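Local coordinates for putative branched-chain amino acid ABC transporter (PDB 4PYR), which is of unknown function but binds glutathione, has a periplasmic-binding-protein fold and may regulate an enzyme, at residues Met117-Gly130 / Leu167-Leu181. Numbering follows the deposited sequence.
Sequences MRDDSRAAPLLVVG and LLQAAGQADAVALAL
Leu126 to Val129 pair in parallel with Val177 to Ala180, the short strand axes 4.5 Å apart at a signed crossing of -22°, and backbone bonds run on to Gly130 N, which donates to Ala180 O. Ahead of the strands, the Asp175 carboxylate grips the 122-124 turn through two backbone amides. Its OD2 takes Ala123 N on the syn lone pair at 2.7 Å, while OD1 receives Ala124 N at 2.9 Å from well above the carboxylate plane. A chi1 of 70°, with CG between backbone N and carbonyl carbon, turns the carboxylate back on these amides. Asp175 N donates to Ala124 O. A water joins OD2 to Arg122 NH1 in the guanidinium plane; Arg122 NE is bonded to Tyr200 OH, and its CG lies 3.7 Å from Ala176 CB. The two strands sit side by side in the mixed sheet, where helix 165-172 leads back from edge strand 155-158 into 176-180, completing a beta-alpha-beta crossover of the Rossmann-like kind found in periplasmic binding proteins. That helix covers the Leu126-Val128 face: Leu126 CD2 reaches Ala171 N and CA and the methyls of Ala170 and Ala171, and Val128 CG1 touches Leu167 CD1 at 3.6 Å. Leu189 of helix 183-192 packs on Val128 too. On the other face, helix 106-119 delivers selenomethionine Met117, whose chain bends at chi3 (87°), with SE 3.7 Å from Ala178 CB and CE 3.7 Å from Ala176 CB. A Schellman motif with Ser121 as C-prime residue ends this helix.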
loop_
_atom_site.group_PDB
_atom_site.type_symbol
_atom_site.label_atom_id
_atom_site.label_comp_id
_atom_site.label_asym_id
_atom_site.label_seq_id
_atom_site.Cartn_x
_atom_site.Cartn_y
_atom_site.Cartn_z
HETATM N N MSE A 117 13.752 -10.665 4.827
HETATM C CA MSE A 117 15.094 -11.107 4.594
HETATM C C MSE A 117 15.790 -11.599 5.815
HETATM O O MSE A 117 16.587 -12.547 5.753
HETATM C CB MSE A 117 15.800 -9.976 3.907
HETATM C CG MSE A 117 15.426 -9.881 2.420
HETATM SE SE MSE A 117 16.162 -8.317 1.516
HETATM C CE MSE A 117 17.879 -9.172 1.054
ATOM N N ARG A 118 15.513 -10.982 6.965
ATOM C CA ARG A 118 15.977 -11.522 8.224
ATOM C C ARG A 118 15.435 -12.916 8.494
ATOM O O ARG A 118 16.173 -13.829 8.853
ATOM C CB ARG A 118 15.568 -10.581 9.349
ATOM C CG ARG A 118 16.426 -9.352 9.399
ATOM C CD ARG A 118 17.834 -9.748 9.777
ATOM N NE ARG A 118 18.020 -9.885 11.221
ATOM C CZ ARG A 118 19.221 -9.948 11.787
ATOM N NH1 ARG A 118 20.294 -9.863 11.006
ATOM N NH2 ARG A 118 19.348 -10.063 13.093
ATOM N N ASP A 119 14.139 -13.088 8.295
ATOM C CA ASP A 119 13.546 -14.407 8.443
ATOM C C ASP A 119 14.221 -15.469 7.583
ATOM O O ASP A 119 14.416 -16.610 8.018
ATOM C CB ASP A 119 12.080 -14.406 8.091
ATOM C CG ASP A 119 11.394 -15.609 8.672
ATOM O OD1 ASP A 119 11.595 -15.873 9.892
ATOM O OD2 ASP A 119 10.720 -16.313 7.901
ATOM N N ASP A 120 14.581 -15.058 6.363
ATOM C CA ASP A 120 15.272 -15.928 5.397
ATOM C C ASP A 120 16.794 -16.066 5.667
ATOM O O ASP A 120 17.524 -16.545 4.803
ATOM C CB ASP A 120 15.104 -15.389 3.955
ATOM C CG ASP A 120 13.716 -15.601 3.350
ATOM O OD1 ASP A 120 12.888 -16.294 3.969
ATOM O OD2 ASP A 120 13.477 -15.089 2.189
ATOM N N SER A 121 17.272 -15.618 6.833
ATOM C CA SER A 121 18.670 -15.767 7.263
ATOM C C SER A 121 19.694 -15.155 6.329
ATOM O O SER A 121 20.801 -15.693 6.167
ATOM C CB SER A 121 19.049 -17.241 7.520
ATOM O OG SER A 121 18.272 -17.804 8.546
ATOM N N ARG A 122 19.333 -14.033 5.718
ATOM C CA ARG A 122 20.293 -13.283 4.916
ATOM C C ARG A 122 21.122 -12.500 5.904
ATOM O O ARG A 122 20.617 -11.615 6.544
ATOM C CB ARG A 122 19.598 -12.345 3.943
ATOM C CG ARG A 122 18.603 -13.047 3.025
ATOM C CD ARG A 122 19.117 -14.397 2.561
ATOM N NE ARG A 122 18.185 -14.976 1.598
ATOM C CZ ARG A 122 18.316 -16.179 1.072
ATOM N NH1 ARG A 122 19.340 -16.942 1.395
ATOM N NH2 ARG A 122 17.403 -16.619 0.217
ATOM N N ALA A 123 22.388 -12.853 6.042
ATOM C CA ALA A 123 23.245 -12.225 7.054
ATOM C C ALA A 123 23.966 -10.971 6.566
ATOM O O ALA A 123 24.337 -10.110 7.366
ATOM C CB ALA A 123 24.264 -13.225 7.552
ATOM N N ALA A 124 24.185 -10.884 5.269
ATOM C CA ALA A 124 24.995 -9.820 4.705
ATOM C C ALA A 124 24.419 -9.386 3.353
ATOM O O ALA A 124 25.049 -9.538 2.319
ATOM C CB ALA A 124 26.443 -10.268 4.582
ATOM N N PRO A 125 23.198 -8.862 3.360
ATOM C CA PRO A 125 22.640 -8.433 2.093
ATOM C C PRO A 125 23.244 -7.113 1.636
ATOM O O PRO A 125 23.753 -6.325 2.433
ATOM C CB PRO A 125 21.173 -8.213 2.412
ATOM C CG PRO A 125 21.196 -7.818 3.864
ATOM C CD PRO A 125 22.239 -8.683 4.461
ATOM N N LEU A 126 23.189 -6.895 0.329
ATOM C CA LEU A 126 23.501 -5.615 -0.253
ATOM C C LEU A 126 22.238 -4.927 -0.686
ATOM O O LEU A 126 21.464 -5.473 -1.474
ATOM C CB LEU A 126 24.393 -5.809 -1.473
ATOM C CG LEU A 126 24.744 -4.524 -2.241
ATOM C CD1 LEU A 126 25.617 -3.600 -1.399
ATOM C CD2 LEU A 126 25.383 -4.795 -3.596
ATOM N N LEU A 127 21.980 -3.739 -0.150
ATOM C CA LEU A 127 20.851 -2.904 -0.548
ATOM C C LEU A 127 21.273 -2.007 -1.692
ATOM O O LEU A 127 22.252 -1.228 -1.553
ATOM C CB LEU A 127 20.354 -2.055 0.648
ATOM C CG LEU A 127 19.303 -0.985 0.389
ATOM C CD1 LEU A 127 17.976 -1.588 -0.029
ATOM C CD2 LEU A 127 19.105 -0.168 1.658
ATOM N N VAL A 128 20.606 -2.143 -2.839
ATOM C CA VAL A 128 20.950 -1.329 -3.988
ATOM C C VAL A 128 19.853 -0.338 -4.193
ATOM O O VAL A 128 18.689 -0.729 -4.237
ATOM C CB VAL A 128 21.096 -2.246 -5.227
ATOM C CG1 VAL A 128 21.303 -1.398 -6.477
ATOM C CG2 VAL A 128 22.212 -3.237 -4.973
ATOM N N VAL A 129 20.210 0.941 -4.274
ATOM C CA VAL A 129 19.221 2.021 -4.300
ATOM C C VAL A 129 19.358 2.949 -5.517
ATOM O O VAL A 129 20.438 3.502 -5.774
ATOM C CB VAL A 129 19.350 2.874 -3.023
ATOM C CG1 VAL A 129 18.218 3.872 -2.986
ATOM C CG2 VAL A 129 19.383 1.996 -1.785
ATOM N N GLY A 130 18.244 3.104 -6.245
ATOM C CA GLY A 130 18.158 3.982 -7.415
ATOM C C GLY A 130 18.149 5.456 -6.994
ATOM O O GLY A 130 18.186 5.799 -5.787
ATOM N N LEU A 167 29.478 -2.321 -8.172
ATOM C CA LEU A 167 28.301 -2.944 -7.575
ATOM C C LEU A 167 28.295 -4.471 -7.732
ATOM O O LEU A 167 27.998 -5.202 -6.813
ATOM C CB LEU A 167 27.034 -2.346 -8.198
ATOM C CG LEU A 167 25.717 -2.678 -7.499
ATOM C CD1 LEU A 167 24.731 -1.533 -7.685
ATOM C CD2 LEU A 167 25.138 -3.999 -7.941
ATOM N N LEU A 168 28.664 -4.972 -8.907
ATOM C CA LEU A 168 28.777 -6.406 -9.063
ATOM C C LEU A 168 29.828 -7.030 -8.155
ATOM O O LEU A 168 29.643 -8.138 -7.699
ATOM C CB LEU A 168 29.088 -6.759 -10.522
ATOM C CG LEU A 168 28.057 -6.242 -11.525
ATOM C CD1 LEU A 168 28.475 -6.627 -12.938
ATOM C CD2 LEU A 168 26.642 -6.694 -11.250
ATOM N N GLN A 169 30.941 -6.336 -7.914
ATOM C CA GLN A 169 31.931 -6.834 -6.970
ATOM C C GLN A 169 31.364 -6.886 -5.544
ATOM O O GLN A 169 31.509 -7.897 -4.859
ATOM C CB GLN A 169 33.183 -5.990 -6.998
ATOM C CG GLN A 169 34.230 -6.493 -6.009
ATOM C CD GLN A 169 35.620 -6.477 -6.532
ATOM O OE1 GLN A 169 36.476 -7.256 -6.070
ATOM N NE2 GLN A 169 35.891 -5.596 -7.496
ATOM N N ALA A 170 30.703 -5.811 -5.117
ATOM C CA ALA A 170 30.064 -5.781 -3.795
ATOM C C ALA A 170 29.003 -6.844 -3.688
ATOM O O ALA A 170 28.855 -7.460 -2.640
ATOM C CB ALA A 170 29.454 -4.426 -3.522
ATOM N N ALA A 171 28.245 -7.059 -4.774
ATOM C CA ALA A 171 27.158 -8.052 -4.761
ATOM C C ALA A 171 27.709 -9.470 -4.607
ATOM O O ALA A 171 27.058 -10.322 -4.018
ATOM C CB ALA A 171 26.288 -7.946 -6.003
ATOM N N GLY A 172 28.910 -9.705 -5.137
ATOM C CA GLY A 172 29.609 -10.968 -4.993
ATOM C C GLY A 172 29.949 -11.340 -3.564
ATOM O O GLY A 172 30.095 -12.509 -3.265
ATOM N N GLN A 173 30.094 -10.344 -2.684
ATOM C CA GLN A 173 30.436 -10.589 -1.288
ATOM C C GLN A 173 29.190 -10.729 -0.408
ATOM O O GLN A 173 29.301 -10.970 0.797
ATOM C CB GLN A 173 31.270 -9.431 -0.752
ATOM C CG GLN A 173 32.506 -9.096 -1.569
ATOM C CD GLN A 173 33.082 -7.747 -1.207
ATOM O OE1 GLN A 173 32.766 -7.196 -0.155
ATOM N NE2 GLN A 173 33.930 -7.203 -2.072
ATOM N N ALA A 174 28.028 -10.527 -1.002
ATOM C CA ALA A 174 26.743 -10.529 -0.293
ATOM C C ALA A 174 26.043 -11.881 -0.385
ATOM O O ALA A 174 26.255 -12.644 -1.337
ATOM C CB ALA A 174 25.852 -9.454 -0.863
ATOM N N ASP A 175 25.192 -12.179 0.592
ATOM C CA ASP A 175 24.394 -13.413 0.532
ATOM C C ASP A 175 22.959 -13.176 0.029
ATOM O O ASP A 175 22.162 -14.131 -0.080
ATOM C CB ASP A 175 24.443 -14.212 1.846
ATOM C CG ASP A 175 23.719 -13.540 2.980
ATOM O OD1 ASP A 175 23.404 -12.347 2.876
ATOM O OD2 ASP A 175 23.451 -14.236 3.997
ATOM N N ALA A 176 22.647 -11.919 -0.303
ATOM C CA ALA A 176 21.419 -11.565 -1.001
ATOM C C ALA A 176 21.504 -10.122 -1.450
ATOM O O ALA A 176 22.309 -9.342 -0.921
ATOM C CB ALA A 176 20.214 -11.751 -0.087
ATOM N N VAL A 177 20.638 -9.758 -2.386
ATOM C CA VAL A 177 20.519 -8.385 -2.843
ATOM C C VAL A 177 19.101 -7.883 -2.614
ATOM O O VAL A 177 18.153 -8.554 -2.984
ATOM C CB VAL A 177 20.912 -8.248 -4.317
ATOM C CG1 VAL A 177 20.724 -6.822 -4.808
ATOM C CG2 VAL A 177 22.328 -8.701 -4.450
ATOM N N ALA A 178 18.968 -6.704 -2.029
ATOM C CA ALA A 178 17.687 -6.040 -1.871
ATOM C C ALA A 178 17.623 -4.880 -2.822
ATOM O O ALA A 178 18.534 -4.075 -2.823
ATOM C CB ALA A 178 17.555 -5.530 -0.441
ATOM N N LEU A 179 16.602 -4.820 -3.667
ATOM C CA LEU A 179 16.453 -3.774 -4.630
ATOM C C LEU A 179 15.471 -2.714 -4.190
ATOM O O LEU A 179 14.311 -3.015 -3.913
ATOM C CB LEU A 179 15.968 -4.334 -5.976
ATOM C CG LEU A 179 16.862 -5.418 -6.590
ATOM C CD1 LEU A 179 16.379 -5.869 -7.974
ATOM C CD2 LEU A 179 18.299 -4.912 -6.731
ATOM N N ALA A 180 15.920 -1.467 -4.164
ATOM C CA ALA A 180 15.036 -0.320 -4.145
ATOM C C ALA A 180 15.388 0.465 -5.379
ATOM O O ALA A 180 16.195 1.385 -5.331
ATOM C CB ALA A 180 15.310 0.517 -2.908
ATOM N N LEU A 181 14.838 0.026 -6.518
ATOM C CA LEU A 181 15.324 0.409 -7.820
ATOM C C LEU A 181 14.152 0.325 -8.773
ATOM O O LEU A 181 13.291 -0.576 -8.654
ATOM C CB LEU A 181 16.434 -0.603 -8.187
ATOM C CG LEU A 181 17.321 -0.335 -9.392
ATOM C CD1 LEU A 181 17.931 1.048 -9.307
ATOM C CD2 LEU A 181 18.340 -1.451 -9.533
HETATM O O HOH W 1 21.607 -16.588 3.290
#